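Local structure of Abbfa_003403 (Acinetobacter baumannii, 4ZXH) at residues G243-A248 / I253-L258; G513-G518 / T541-A546; V853-R856 / R860-H863; V1055-R1060 / Q1123-Q1128. The protein is a four-domain nonribosomal peptide synthetase that probably activates an amino acid, condenses it with an acyl partner on a phosphopantetheine arm and releases the product. All blocks are in the same frame, centred on the assembly; numbering follows the deposited sequence.

How the interactions relate
From the N terminus, the four contacts follow in series, and none nests in or crosses another. Interaction 1 closes a short connection, with four residues between its segments, linking consecutive helices of the condensation domain. Interaction 2 spans 22 residues, bringing helix 509-525 against helix 543-553 in the AMP-binding part. Interaction 3 is the tightest closure, a hairpin with three residues between its segments, in the antiparallel sheet that also holds strands 792-797 and 809-816. Interaction 4 bridges 62 residues, joining an edge strand of the thioesterase sheet to the end of helix 1111-1125. None touch; the centres of interactions 1 and 3 lie about 35 Å apart, those of interactions 2 and 4 about 95 Å.

Interaction 1 of 4, residues G243-A248 / I253-L258; sequences GLVNLA and ITLFGL
Leu258 on helix 255-271 pushes its side chain against Leu244, Leu247 and Ala248 of helix 238-249. The two form a helix-loop-helix corner in the condensation domain, a member of the CoA-dependent acyltransferase clan, and the short connection turns the chain so that the start of the second helix lies against the last turns of the first. The contact across the segments is apolar. With CG anti to the backbone N (chi1 -173°), Leu258 directs CD2 to the first helix, where it lies 3.9 Å from Leu244 CD2 and 4.1 Å from Leu247 CB. Leu247 and Leu258 meet nearly at right angles, whereas Leu244 slants across Leu258. Leu255, one turn earlier, divides its two methyls: CD1 packs on Leu244 CB at 4.0 Å, while CD2 meets Val245 CG2 at 4.2 Å on the more exposed side. At the loop end, Ile253 bends CG1 in between its own backbone N and carbonyl carbon (chi1 70°), which brings CG1 to 4.3 Å from Ala248 CB. Helix 428-447 adds Leu442 and Val446 to Leu244 and Met445 to Leu258; helix 313-329 covers Ile253 with Thr317 and Gln321. The polar bonding fixes the start of the second helix. Gln321 OE1 accepts from Thr254 N, and at the N-cap Thr254 OG1 accepts the hydrogen of Gly257 N at 3.2 Å.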
# COMPACT_ATOMS: atom_id res chain seq x y z
N GLY A 243 -31.56 -16.98 -22.71
CA GLY A 243 -30.93 -18.20 -22.24
C GLY A 243 -30.72 -18.21 -20.73
O GLY A 243 -31.07 -19.17 -20.06
N LEU A 244 -30.16 -17.12 -20.21
CA LEU A 244 -29.94 -16.97 -18.78
C LEU A 244 -31.22 -17.16 -17.99
O LEU A 244 -31.25 -17.93 -17.04
CB LEU A 244 -29.33 -15.60 -18.47
CG LEU A 244 -27.93 -15.36 -19.03
CD1 LEU A 244 -27.53 -13.91 -18.85
CD2 LEU A 244 -26.93 -16.27 -18.36
N VAL A 245 -32.29 -16.47 -18.39
CA VAL A 245 -33.59 -16.63 -17.74
C VAL A 245 -34.06 -18.09 -17.77
O VAL A 245 -34.55 -18.61 -16.77
CB VAL A 245 -34.68 -15.73 -18.39
CG1 VAL A 245 -36.07 -16.14 -17.91
CG2 VAL A 245 -34.42 -14.26 -18.09
N ASN A 246 -33.91 -18.74 -18.92
CA ASN A 246 -34.31 -20.15 -19.02
C ASN A 246 -33.37 -21.05 -18.23
O ASN A 246 -33.82 -21.98 -17.57
CB ASN A 246 -34.37 -20.60 -20.48
CG ASN A 246 -35.52 -19.96 -21.24
OD1 ASN A 246 -36.47 -19.45 -20.65
ND2 ASN A 246 -35.44 -20.00 -22.56
N LEU A 247 -32.08 -20.75 -18.28
CA LEU A 247 -31.08 -21.51 -17.53
C LEU A 247 -31.29 -21.37 -16.02
O LEU A 247 -31.00 -22.28 -15.25
CB LEU A 247 -29.66 -21.06 -17.91
CG LEU A 247 -28.50 -21.87 -17.33
CD1 LEU A 247 -28.56 -23.32 -17.80
CD2 LEU A 247 -27.14 -21.24 -17.67
N ALA A 248 -31.80 -20.21 -15.60
CA ALA A 248 -32.16 -19.99 -14.20
C ALA A 248 -33.28 -20.94 -13.81
O ALA A 248 -33.28 -21.50 -12.71
CB ALA A 248 -32.57 -18.54 -13.97
N ILE A 253 -32.02 -22.03 -8.96
CA ILE A 253 -31.55 -20.66 -8.74
C ILE A 253 -32.40 -19.52 -9.30
O ILE A 253 -33.25 -19.71 -10.16
CB ILE A 253 -30.18 -20.50 -9.35
CG1 ILE A 253 -30.32 -20.55 -10.86
CG2 ILE A 253 -29.28 -21.62 -8.89
CD1 ILE A 253 -29.17 -19.98 -11.58
N THR A 254 -32.11 -18.33 -8.80
CA THR A 254 -32.67 -17.09 -9.32
C THR A 254 -31.75 -16.51 -10.39
O THR A 254 -30.58 -16.90 -10.49
CB THR A 254 -32.86 -16.05 -8.20
OG1 THR A 254 -31.60 -15.79 -7.55
CG2 THR A 254 -33.85 -16.57 -7.17
N LEU A 255 -32.27 -15.58 -11.17
CA LEU A 255 -31.45 -14.92 -12.18
C LEU A 255 -30.28 -14.17 -11.53
O LEU A 255 -29.16 -14.14 -12.06
CB LEU A 255 -32.30 -13.98 -13.02
CG LEU A 255 -31.58 -13.20 -14.11
CD1 LEU A 255 -30.83 -14.14 -15.06
CD2 LEU A 255 -32.59 -12.34 -14.86
N PHE A 256 -30.56 -13.55 -10.38
CA PHE A 256 -29.53 -12.85 -9.63
C PHE A 256 -28.42 -13.80 -9.27
O PHE A 256 -27.24 -13.48 -9.41
CB PHE A 256 -30.08 -12.23 -8.35
CG PHE A 256 -29.01 -11.78 -7.39
CD1 PHE A 256 -28.18 -10.71 -7.71
CD2 PHE A 256 -28.81 -12.42 -6.19
CE1 PHE A 256 -27.18 -10.30 -6.86
CE2 PHE A 256 -27.82 -12.00 -5.32
CZ PHE A 256 -27.00 -10.94 -5.67
N GLY A 257 -28.81 -14.99 -8.81
CA GLY A 257 -27.85 -16.01 -8.43
C GLY A 257 -27.01 -16.45 -9.61
O GLY A 257 -25.82 -16.71 -9.48
N LEU A 258 -27.63 -16.52 -10.78
CA LEU A 258 -26.92 -17.01 -11.96
C LEU A 258 -25.82 -16.04 -12.35
O LEU A 258 -24.70 -16.45 -12.63
CB LEU A 258 -27.90 -17.21 -13.12
CG LEU A 258 -27.38 -17.87 -14.39
CD1 LEU A 258 -26.71 -19.19 -14.07
CD2 LEU A 258 -28.54 -18.09 -15.35

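Interaction 2 of 4, residues G513-G518 / T541-A546; sequences GQHIAG and TALLPA
Gly518 N gives its hydrogen to Gln514 O at 3.0 Å, the shortest polar bond here, in the helical turn that presents His515 and Ile516 to Leu543 and Ala546. Ala517 N does the same to Gly513 O at 3.1 Å. On the other side, Thr541 OG1 accepts from Leu543 N at 3.2 Å, a capping bond in the turn that leads into the helix; it ties down the backbone of Leu543, whose side chain meets His515. No hydrogen bond links the two segments; they meet by van der Waals contact. His515 CB rests on Ala546 CB at 4.0 Å, the methyl of Ala546 pointing toward the opposite helix. The imidazole extends beyond this pair, because CG stands beside the backbone N and anti to the carbonyl carbon (chi1 -79°). Its carbon CD2 meets Leu543 CD2 at 4.1 Å, the methyl approaching the ring obliquely and the two side chains crossing at about a right angle. ND1 turns back to its own helix, where it makes a weak hydrogen bond to Glu511 O. Ile516 supplies the deeper part of the contact: CD1 lies 4.2 Å from Ala546 O, and the same side chain packs against Leu549 and Ala553 farther along helix 543-553. Pro545 faces Leu500 of the neighbouring strand 498-501. Helix 543-553 connects the parallel strands 533-537 and 557-560, so helix 509-525 packs on the helix of a beta-alpha-beta crossover in the AMP-binding domain of an ANL-type adenylating enzyme.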
# COMPACT_ATOMS: atom_id res chain seq x y z
N GLY A 513 41.73 -9.97 -40.09
CA GLY A 513 41.60 -11.08 -41.02
C GLY A 513 42.78 -12.02 -40.89
O GLY A 513 42.63 -13.24 -40.93
N GLN A 514 43.96 -11.44 -40.73
CA GLN A 514 45.17 -12.22 -40.53
C GLN A 514 45.12 -13.05 -39.24
O GLN A 514 45.58 -14.20 -39.23
CB GLN A 514 46.39 -11.30 -40.54
CG GLN A 514 46.83 -10.91 -41.93
CD GLN A 514 47.98 -9.91 -41.96
OE1 GLN A 514 48.23 -9.19 -40.98
NE2 GLN A 514 48.68 -9.86 -43.08
N HIS A 515 44.58 -12.48 -38.16
CA HIS A 515 44.40 -13.22 -36.92
C HIS A 515 43.33 -14.31 -37.01
O HIS A 515 43.50 -15.37 -36.42
CB HIS A 515 44.04 -12.29 -35.76
CG HIS A 515 45.21 -11.56 -35.18
ND1 HIS A 515 45.39 -10.20 -35.33
CD2 HIS A 515 46.26 -12.00 -34.45
CE1 HIS A 515 46.50 -9.84 -34.71
NE2 HIS A 515 47.05 -10.91 -34.17
N ILE A 516 42.21 -14.05 -37.70
CA ILE A 516 41.18 -15.08 -37.92
C ILE A 516 41.87 -16.31 -38.52
O ILE A 516 41.73 -17.43 -38.03
CB ILE A 516 40.03 -14.65 -38.91
CG1 ILE A 516 39.41 -13.29 -38.58
CG2 ILE A 516 38.93 -15.71 -38.98
CD1 ILE A 516 38.72 -13.22 -37.31
N ALA A 517 42.62 -16.05 -39.59
CA ALA A 517 43.25 -17.08 -40.39
C ALA A 517 44.28 -17.86 -39.58
O ALA A 517 44.30 -19.09 -39.60
CB ALA A 517 43.88 -16.45 -41.61
N GLY A 518 45.12 -17.14 -38.86
CA GLY A 518 46.20 -17.75 -38.09
C GLY A 518 45.71 -18.58 -36.92
O GLY A 518 46.33 -19.58 -36.55
N THR A 541 41.17 -8.89 -24.29
CA THR A 541 42.10 -8.21 -25.19
C THR A 541 41.44 -8.07 -26.54
O THR A 541 40.26 -8.40 -26.69
CB THR A 541 43.41 -8.98 -25.37
OG1 THR A 541 43.11 -10.29 -25.90
CG2 THR A 541 44.11 -9.12 -24.05
N ALA A 542 42.20 -7.60 -27.52
CA ALA A 542 41.72 -7.51 -28.89
C ALA A 542 41.74 -8.89 -29.55
O ALA A 542 41.11 -9.10 -30.58
CB ALA A 542 42.55 -6.52 -29.68
N LEU A 543 42.46 -9.83 -28.96
CA LEU A 543 42.46 -11.20 -29.45
C LEU A 543 41.09 -11.87 -29.27
O LEU A 543 40.80 -12.84 -29.97
CB LEU A 543 43.53 -12.03 -28.74
CG LEU A 543 45.00 -11.80 -29.14
CD1 LEU A 543 45.96 -12.43 -28.13
CD2 LEU A 543 45.25 -12.34 -30.54
N LEU A 544 40.26 -11.36 -28.36
CA LEU A 544 39.01 -12.03 -27.99
C LEU A 544 38.03 -12.12 -29.16
O LEU A 544 37.60 -13.23 -29.51
CB LEU A 544 38.36 -11.36 -26.77
CG LEU A 544 36.98 -11.82 -26.28
CD1 LEU A 544 36.92 -13.33 -26.10
CD2 LEU A 544 36.64 -11.12 -24.96
N PRO A 545 37.67 -10.99 -29.79
CA PRO A 545 36.82 -11.17 -30.97
C PRO A 545 37.45 -12.07 -32.01
O PRO A 545 36.75 -12.86 -32.64
CB PRO A 545 36.66 -9.74 -31.51
CG PRO A 545 36.81 -8.86 -30.29
CD PRO A 545 37.87 -9.56 -29.46
N ALA A 546 38.76 -11.96 -32.18
CA ALA A 546 39.47 -12.78 -33.16
C ALA A 546 39.42 -14.28 -32.80
O ALA A 546 39.31 -15.14 -33.67
CB ALA A 546 40.90 -12.31 -33.30

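Interaction 3 of 4, residues V853-R856 / R860-H863; sequences VCLR and RLTH
Val853 to Leu855 run antiparallel to Leu861 to His863 as a beta hairpin, with Cys854 and Thr862 as the hydrogen-bonded pair flanked by the non-hydrogen-bonded pairs Val853-His863 and Leu855-Leu861. Cys854 N donates to Thr862 O at 2.9 Å, and the return bond from Thr862 N to Cys854 O is weak at 3.3 Å. Beyond the strands, Arg856 N bonds to Arg860 O at 3.0 Å and carries the pairing on to the turn. The face of Val853, Leu855, Leu861 and His863 is mostly apolar: Leu861 CD2 lies 4.0 Å from Val853 CG1 and 4.1 Å from Leu855 CD1, and Val853 CG2 approaches the His863 ring obliquely. Val796 and Leu794 of strand 792-797 continue this layer. On the face of Cys854 and Thr862 the contact is polar, and Arg856 reaches over it from beyond the strand. A bend at chi2 (-55°) folds its chain back across Thr862 nearly at a right angle. NE donates to Thr862 OG1 at 3.2 Å with a moderately bent 143° bond, the hydroxyl standing 24° out of the guanidinium plane. Cys854 SG sits 3.7 Å above the Arg856 guanidinium plane, offset toward its rim. His864 NE2 also bonds to Thr862 OG1. Arg860 turns its NE to Asp858 OD2 in a salt bridge. That bridge, with long, weak pairs from Arg856 to Asp218 and Arg860 to Asp784, would probably offset the repulsion between the two arginines. Held through NE, the Arg856 guanidinium presents NH1 to Leu217 O, consistent with a polar contact with the condensation part of the chain.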
# COMPACT_ATOMS: atom_id res chain seq x y z
N VAL A 853 4.50 -13.66 -17.20
CA VAL A 853 4.25 -12.49 -18.04
C VAL A 853 2.75 -12.18 -18.08
O VAL A 853 1.91 -13.09 -18.01
CB VAL A 853 4.81 -12.73 -19.47
CG1 VAL A 853 4.09 -11.88 -20.50
CG2 VAL A 853 6.31 -12.45 -19.50
N CYS A 854 2.41 -10.90 -18.15
CA CYS A 854 1.00 -10.52 -18.26
C CYS A 854 0.66 -10.06 -19.68
O CYS A 854 1.35 -9.21 -20.25
CB CYS A 854 0.64 -9.43 -17.24
SG CYS A 854 -1.19 -9.14 -17.08
N LEU A 855 -0.39 -10.64 -20.24
CA LEU A 855 -0.90 -10.19 -21.53
C LEU A 855 -1.82 -9.02 -21.26
O LEU A 855 -2.96 -9.20 -20.84
CB LEU A 855 -1.64 -11.32 -22.25
CG LEU A 855 -2.33 -10.99 -23.57
CD1 LEU A 855 -1.31 -10.68 -24.66
CD2 LEU A 855 -3.24 -12.14 -23.98
N ARG A 856 -1.31 -7.82 -21.47
CA ARG A 856 -2.09 -6.62 -21.21
C ARG A 856 -3.20 -6.48 -22.24
O ARG A 856 -3.11 -7.01 -23.36
CB ARG A 856 -1.19 -5.38 -21.21
CG ARG A 856 -0.16 -5.41 -20.10
CD ARG A 856 -0.84 -5.59 -18.75
NE ARG A 856 0.06 -5.42 -17.61
CZ ARG A 856 -0.37 -5.33 -16.35
NH1 ARG A 856 -1.67 -5.40 -16.09
NH2 ARG A 856 0.49 -5.17 -15.36
N ARG A 860 0.51 -5.26 -25.04
CA ARG A 860 1.87 -5.24 -24.54
C ARG A 860 2.10 -6.42 -23.62
O ARG A 860 1.16 -6.97 -23.04
CB ARG A 860 2.15 -3.94 -23.78
CG ARG A 860 2.19 -2.68 -24.62
CD ARG A 860 2.54 -1.48 -23.77
NE ARG A 860 1.71 -1.40 -22.57
CZ ARG A 860 2.18 -1.17 -21.34
NH1 ARG A 860 3.48 -0.99 -21.15
NH2 ARG A 860 1.34 -1.12 -20.31
N LEU A 861 3.36 -6.82 -23.47
CA LEU A 861 3.74 -7.83 -22.49
C LEU A 861 4.52 -7.18 -21.37
O LEU A 861 5.51 -6.51 -21.62
CB LEU A 861 4.58 -8.92 -23.13
CG LEU A 861 3.97 -9.67 -24.30
CD1 LEU A 861 4.96 -10.72 -24.74
CD2 LEU A 861 2.66 -10.30 -23.87
N THR A 862 4.11 -7.39 -20.13
CA THR A 862 4.94 -6.94 -19.02
C THR A 862 5.40 -8.15 -18.23
O THR A 862 4.75 -9.20 -18.22
CB THR A 862 4.22 -5.91 -18.11
OG1 THR A 862 3.07 -6.50 -17.48
CG2 THR A 862 3.77 -4.72 -18.92
N HIS A 863 6.55 -7.98 -17.57
CA HIS A 863 7.29 -9.06 -16.96
C HIS A 863 7.14 -9.00 -15.45
O HIS A 863 7.13 -7.92 -14.87
CB HIS A 863 8.75 -8.96 -17.36
CG HIS A 863 9.54 -10.19 -17.11
ND1 HIS A 863 10.00 -10.53 -15.85
CD2 HIS A 863 9.99 -11.15 -17.95
CE1 HIS A 863 10.69 -11.65 -15.94
NE2 HIS A 863 10.69 -12.06 -17.20

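Interaction 4 of 4, residues V1055-R1060 / Q1123-Q1128; sequences VIELRR and QKMQPQ
Met1125 meets both Val1055 and Glu1057 through the end of its side chain. Its sulfur SD lies 4.1 Å from Val1055 CG1, the two side chains sliding past each other in opposite directions. Its methyl CE reaches 3.6 Å from Glu1057 OE1, crossing the carboxylate chain at a slant. The bend at chi3 (92°) turns CE off the line of an otherwise extended chain. Glu1057, with CG anti to its backbone N (chi1 -175°), stretches straight out from the strand to meet it. In the next shell, OE1 is held by a salt bridge from Arg1094 NE on the paired strand 1093-1096, and Met1125 also touches the Arg1094 side chain. Arg1060 NH2 comes 3.2 Å from Glu1057 OE2, but the oxygen lies well out of the guanidinium plane, so the attraction is one of charges alone. Farther out, strand 1055-1057 forms one edge of the thioesterase sheet, an alpha/beta-hydrolase fold, antiparallel to its neighbour 1093-1096, and a classic beta bulge places Leu1058 and Arg1059 opposite Leu1093. Met1125 sits at the end of helix 1111-1125, and beyond it Gln1126 OE1 accepts from Trp1068 NE1. The contact is small and lies at the surface. A carboxylate facing two guanidinium groups is probably kept ionised; the thioether contact is van der Waals, perhaps with a slight electrostatic attraction between methyl and carboxylate oxygen, and no hydrogen bond is formed.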
# COMPACT_ATOMS: atom_id res chain seq x y z
N VAL A 1055 -5.03 19.38 33.74
CA VAL A 1055 -5.75 18.25 34.33
C VAL A 1055 -5.91 17.11 33.32
O VAL A 1055 -6.40 17.31 32.20
CB VAL A 1055 -7.15 18.64 34.82
CG1 VAL A 1055 -7.83 17.43 35.42
CG2 VAL A 1055 -7.09 19.78 35.83
N ILE A 1056 -5.47 15.93 33.73
CA ILE A 1056 -5.63 14.71 32.94
C ILE A 1056 -6.56 13.78 33.72
O ILE A 1056 -6.33 13.52 34.91
CB ILE A 1056 -4.24 14.03 32.65
CG1 ILE A 1056 -4.39 12.70 31.92
CG2 ILE A 1056 -3.48 13.81 33.90
CD1 ILE A 1056 -5.30 12.78 30.73
N GLU A 1057 -7.64 13.33 33.10
CA GLU A 1057 -8.53 12.41 33.81
C GLU A 1057 -8.12 10.97 33.52
O GLU A 1057 -8.34 10.47 32.43
CB GLU A 1057 -9.99 12.66 33.43
CG GLU A 1057 -10.99 11.82 34.24
CD GLU A 1057 -12.42 12.39 34.24
OE1 GLU A 1057 -12.60 13.60 34.52
OE2 GLU A 1057 -13.36 11.64 33.91
N LEU A 1058 -7.49 10.32 34.51
CA LEU A 1058 -7.00 8.95 34.38
C LEU A 1058 -8.14 7.91 34.45
O LEU A 1058 -8.02 6.82 33.92
CB LEU A 1058 -5.97 8.65 35.46
CG LEU A 1058 -4.70 9.48 35.32
CD1 LEU A 1058 -3.73 9.26 36.47
CD2 LEU A 1058 -4.03 9.15 34.03
N ARG A 1059 -9.23 8.26 35.12
CA ARG A 1059 -10.36 7.34 35.21
C ARG A 1059 -11.66 8.10 35.49
O ARG A 1059 -11.71 8.88 36.42
CB ARG A 1059 -10.09 6.27 36.27
CG ARG A 1059 -11.24 5.31 36.49
CD ARG A 1059 -11.61 4.58 35.21
NE ARG A 1059 -12.80 3.75 35.39
CZ ARG A 1059 -13.43 3.10 34.41
NH1 ARG A 1059 -12.97 3.16 33.16
NH2 ARG A 1059 -14.50 2.38 34.68
N ARG A 1060 -12.68 7.88 34.67
CA ARG A 1060 -14.04 8.34 35.00
C ARG A 1060 -14.76 7.22 35.72
O ARG A 1060 -15.03 6.16 35.14
CB ARG A 1060 -14.82 8.76 33.75
CG ARG A 1060 -16.26 9.21 34.02
CD ARG A 1060 -16.88 9.84 32.77
NE ARG A 1060 -16.07 10.95 32.25
CZ ARG A 1060 -16.25 12.24 32.56
NH1 ARG A 1060 -17.23 12.62 33.36
NH2 ARG A 1060 -15.44 13.16 32.03
N GLN A 1123 -11.88 23.45 41.30
CA GLN A 1123 -13.24 23.90 41.56
C GLN A 1123 -14.08 24.13 40.28
O GLN A 1123 -15.29 24.30 40.37
CB GLN A 1123 -13.20 25.15 42.44
CG GLN A 1123 -13.03 24.76 43.91
CD GLN A 1123 -13.05 25.94 44.88
OE1 GLN A 1123 -12.54 27.03 44.59
NE2 GLN A 1123 -13.63 25.71 46.05
N LYS A 1124 -13.45 24.10 39.11
CA LYS A 1124 -14.18 24.08 37.83
C LYS A 1124 -14.87 22.73 37.59
O LYS A 1124 -15.93 22.68 36.96
CB LYS A 1124 -13.24 24.36 36.66
CG LYS A 1124 -12.77 25.79 36.55
CD LYS A 1124 -11.73 25.97 35.46
CE LYS A 1124 -12.32 25.77 34.08
NZ LYS A 1124 -11.32 26.14 33.03
N MET A 1125 -14.27 21.65 38.06
CA MET A 1125 -14.83 20.31 37.89
C MET A 1125 -15.53 19.83 39.16
O MET A 1125 -16.49 19.08 39.08
CB MET A 1125 -13.73 19.31 37.48
CG MET A 1125 -13.13 19.58 36.11
SD MET A 1125 -11.77 18.50 35.64
CE MET A 1125 -12.61 17.17 34.77
N GLN A 1126 -15.05 20.28 40.32
CA GLN A 1126 -15.66 19.95 41.61
C GLN A 1126 -15.77 21.19 42.51
O GLN A 1126 -14.87 21.47 43.32
CB GLN A 1126 -14.87 18.84 42.32
CG GLN A 1126 -15.57 18.23 43.52
CD GLN A 1126 -14.67 17.30 44.34
OE1 GLN A 1126 -13.55 16.96 43.94
NE2 GLN A 1126 -15.17 16.90 45.51
N PRO A 1127 -16.87 21.94 42.38
CA PRO A 1127 -17.12 23.21 43.06
C PRO A 1127 -17.18 23.11 44.59
O PRO A 1127 -16.78 24.04 45.28
CB PRO A 1127 -18.49 23.63 42.51
CG PRO A 1127 -18.63 22.90 41.22
CD PRO A 1127 -17.96 21.59 41.45
N GLN A 1128 -17.70 21.99 45.10
CA GLN A 1128 -17.89 21.84 46.54
C GLN A 1128 -17.25 20.55 47.02
O GLN A 1128 -17.12 19.58 46.26
CB GLN A 1128 -19.39 21.87 46.91
CG GLN A 1128 -20.13 23.16 46.54
CD GLN A 1128 -19.66 24.38 47.34
OE1 GLN A 1128 -19.27 24.26 48.50
NE2 GLN A 1128 -19.71 25.57 46.72